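Local coordinates for protein PpiC-type peptidyl-prolyl cis-trans isomerase (Novosphingobium aromaticivorans, PDB 3GPK) that probably catalyses the cis-trans isomerisation of peptide bonds preceding proline, as the parvulin-like PpiC-type domain of a longer periplasmic chaperone protein, at residues E12-A16 / I91-F95. Residues are numbered along the deposited sequence; the frame is centred on the assembly and turned at random.
Sequences EIFLA and IRGGF. With SO4 (sulfate ion), chain C.
F14 lays its ring against the turn of the neighbouring hairpin, a small case of how an aromatic side chain on a strand can pack against a tight turn beside it. CG stands anti to the backbone N (chi1 170°), which sends the ring across toward I91–G94. There the ring and the I91 side chain cross obliquely, with F14 CE1 3.5 Å from I91 CD1, while F14 CZ lies 3.6 Å from G93 O and the backbone N of G94 sits at the ring edge, near its plane. Replacing F14 with an alanine would probably open a gap beside the turn and cost I91 CD1 its apolar contact with this strand. These strands belong to the antiparallel sheet of a parvulin-type PPIase domain: strand 7-16 runs centrally beside 94-104, and the type I turn from I91 to G94 joins the latter to edge strand 85-91. L15 and F95 form a hydrogen-bonded antiparallel pair. L15 N reaches F95 O at 2.8 Å, almost straight (174°), and F95 N returns a bond to L15 O at 2.9 Å. Both side chains lie on the same sheet face, against helix 22-37, where L15 packs on V25, A29 and I32 and F95 meets F26 edge-to-face. L15 O also receives a CA-H...O contact from G94 CA, at 3.3 Å; G94, which has no side chain, fits closely against this oxygen and A16 CA, with backbone angles that by themselves call for glycine. At A16, the non-hydrogen-bonded partner of G94, the CA makes a similar contact, 3.3 Å from G93 O.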
ATOM      1  N   GLU A  12       0.435  -0.162   3.619  1.00  8.50           N
ATOM      2  CA  GLU A  12      -0.395   0.823   2.924  1.00  9.43           C
ATOM      3  C   GLU A  12      -0.487   2.162   3.634  1.00  8.92           C
ATOM      4  O   GLU A  12      -0.573   2.224   4.858  1.00 10.07           O
ATOM      5  CB  GLU A  12      -1.831   0.289   2.734  1.00  8.25           C
ATOM      6  CG  GLU A  12      -2.822   1.353   2.207  1.00  9.43           C
ATOM      7  CD  GLU A  12      -4.254   0.859   2.104  1.00 12.96           C
ATOM      8  OE1 GLU A  12      -4.678   0.073   2.979  1.00 14.78           O
ATOM      9  OE2 GLU A  12      -4.960   1.272   1.155  1.00 12.67           O
ATOM     10  N   ILE A  13      -0.447   3.233   2.847  1.00  8.79           N
ATOM     11  CA  ILE A  13      -0.629   4.587   3.353  1.00  7.85           C
ATOM     12  C   ILE A  13      -1.825   5.090   2.549  1.00  8.56           C
ATOM     13  O   ILE A  13      -1.747   5.199   1.329  1.00  9.49           O
ATOM     14  CB  ILE A  13       0.585   5.505   3.073  1.00  8.24           C
ATOM     15  CG1 ILE A  13       1.797   5.046   3.897  1.00  9.12           C
ATOM     16  CG2 ILE A  13       0.212   6.948   3.407  1.00  9.48           C
ATOM     17  CD1 ILE A  13       3.061   5.877   3.673  1.00  8.74           C
ATOM     18  N   PHE A  14      -2.932   5.363   3.230  1.00  7.35           N
ATOM     19  CA  PHE A  14      -4.142   5.832   2.568  1.00  9.17           C
ATOM     20  C   PHE A  14      -4.431   7.293   2.856  1.00  9.69           C
ATOM     21  O   PHE A  14      -4.396   7.718   4.007  1.00  8.94           O
ATOM     22  CB  PHE A  14      -5.334   4.988   3.019  1.00  9.09           C
ATOM     23  CG  PHE A  14      -6.663   5.539   2.587  1.00 10.00           C
ATOM     24  CD1 PHE A  14      -7.013   5.576   1.242  1.00 10.30           C
ATOM     25  CD2 PHE A  14      -7.553   6.045   3.528  1.00 11.35           C
ATOM     26  CE1 PHE A  14      -8.229   6.113   0.835  1.00 11.35           C
ATOM     27  CE2 PHE A  14      -8.771   6.585   3.133  1.00 10.94           C
ATOM     28  CZ  PHE A  14      -9.110   6.620   1.784  1.00 11.17           C
ATOM     29  N   LEU A  15      -4.716   8.058   1.805  1.00 10.32           N
ATOM     30  CA  LEU A  15      -5.051   9.468   1.959  1.00 11.26           C
ATOM     31  C   LEU A  15      -6.434   9.654   1.352  1.00  9.62           C
ATOM     32  O   LEU A  15      -6.623   9.475   0.148  1.00  9.54           O
ATOM     33  CB  LEU A  15      -4.044  10.361   1.230  1.00 11.46           C
ATOM     34  CG  LEU A  15      -2.574  10.294   1.650  1.00 13.91           C
ATOM     35  CD1 LEU A  15      -1.840  11.453   0.998  1.00 16.15           C
ATOM     36  CD2 LEU A  15      -2.438  10.382   3.169  1.00 17.45           C
ATOM     37  N   ALA A  16      -7.401   9.996   2.196  1.00 11.01           N
ATOM     38  CA  ALA A  16      -8.774  10.183   1.742  1.00 12.33           C
ATOM     39  C   ALA A  16      -8.944  11.484   0.976  1.00 12.14           C
ATOM     40  O   ALA A  16      -8.291  12.484   1.271  1.00 13.49           O
ATOM     41  CB  ALA A  16      -9.720  10.155   2.938  1.00 14.12           C
ATOM     42  N   ILE A  91      -8.295   5.167  -5.661  1.00 12.57           N
ATOM     43  CA  ILE A  91      -9.346   4.224  -5.300  1.00 13.21           C
ATOM     44  C   ILE A  91     -10.564   5.104  -5.062  1.00 14.32           C
ATOM     45  O   ILE A  91     -10.448   6.324  -5.050  1.00 14.58           O
ATOM     46  CB  ILE A  91      -9.017   3.388  -4.037  1.00 12.91           C
ATOM     47  CG1 ILE A  91      -8.732   4.296  -2.839  1.00 12.23           C
ATOM     48  CG2 ILE A  91      -7.845   2.464  -4.336  1.00 14.33           C
ATOM     49  CD1 ILE A  91      -8.516   3.530  -1.555  1.00 13.43           C
ATOM     50  N   ARG A  92     -11.735   4.509  -4.874  1.00 16.08           N
ATOM     51  CA  ARG A  92     -12.928   5.323  -4.698  1.00 18.30           C
ATOM     52  C   ARG A  92     -12.822   6.457  -3.683  1.00 17.66           C
ATOM     53  O   ARG A  92     -13.193   7.590  -3.983  1.00 18.23           O
ATOM     54  CB  ARG A  92     -14.129   4.442  -4.350  1.00 21.40           C
ATOM     55  CG  ARG A  92     -14.497   3.452  -5.434  1.00 27.25           C
ATOM     56  CD  ARG A  92     -15.853   2.824  -5.157  1.00 31.23           C
ATOM     57  NE  ARG A  92     -16.243   1.884  -6.202  1.00 36.19           N
ATOM     58  CZ  ARG A  92     -15.634   0.724  -6.426  1.00 37.88           C
ATOM     59  NH1 ARG A  92     -14.604   0.357  -5.673  1.00 38.42           N
ATOM     60  NH2 ARG A  92     -16.055  -0.069  -7.405  1.00 38.19           N
ATOM     61  N   GLY A  93     -12.303   6.165  -2.496  1.00 15.72           N
ATOM     62  CA  GLY A  93     -12.219   7.183  -1.462  1.00 14.54           C
ATOM     63  C   GLY A  93     -10.965   8.028  -1.344  1.00 11.64           C
ATOM     64  O   GLY A  93     -10.845   8.819  -0.407  1.00 12.99           O
ATOM     65  N   GLY A  94     -10.038   7.875  -2.281  1.00 11.81           N
ATOM     66  CA  GLY A  94      -8.811   8.653  -2.225  1.00 10.36           C
ATOM     67  C   GLY A  94      -7.658   7.995  -2.956  1.00 10.22           C
ATOM     68  O   GLY A  94      -7.828   7.506  -4.075  1.00 10.12           O
ATOM     69  N   PHE A  95      -6.485   7.974  -2.323  1.00  9.52           N
ATOM     70  CA  PHE A  95      -5.288   7.388  -2.922  1.00  8.70           C
ATOM     71  C   PHE A  95      -4.522   6.546  -1.921  1.00  7.46           C
ATOM     72  O   PHE A  95      -4.495   6.856  -0.739  1.00 10.43           O
ATOM     73  CB  PHE A  95      -4.343   8.482  -3.419  1.00  9.16           C
ATOM     74  CG  PHE A  95      -4.898   9.300  -4.540  1.00 10.32           C
ATOM     75  CD1 PHE A  95      -4.799   8.856  -5.857  1.00 11.74           C
ATOM     76  CD2 PHE A  95      -5.541  10.505  -4.281  1.00 12.43           C
ATOM     77  CE1 PHE A  95      -5.334   9.604  -6.909  1.00 14.33           C
ATOM     78  CE2 PHE A  95      -6.082  11.260  -5.325  1.00 12.30           C
ATOM     79  CZ  PHE A  95      -5.975  10.804  -6.639  1.00 13.79           C
TER
HETATM   80  S   SO4 C 600     -15.201  -3.259  -8.692  1.00 25.91           S
HETATM   81  O1  SO4 C 600     -16.071  -4.443  -8.541  1.00 28.48           O
HETATM   82  O2  SO4 C 600     -14.779  -2.789  -7.358  1.00 26.86           O
HETATM   83  O3  SO4 C 600     -14.016  -3.627  -9.490  1.00 26.81           O
HETATM   84  O4  SO4 C 600     -15.936  -2.173  -9.376  1.00 27.18           O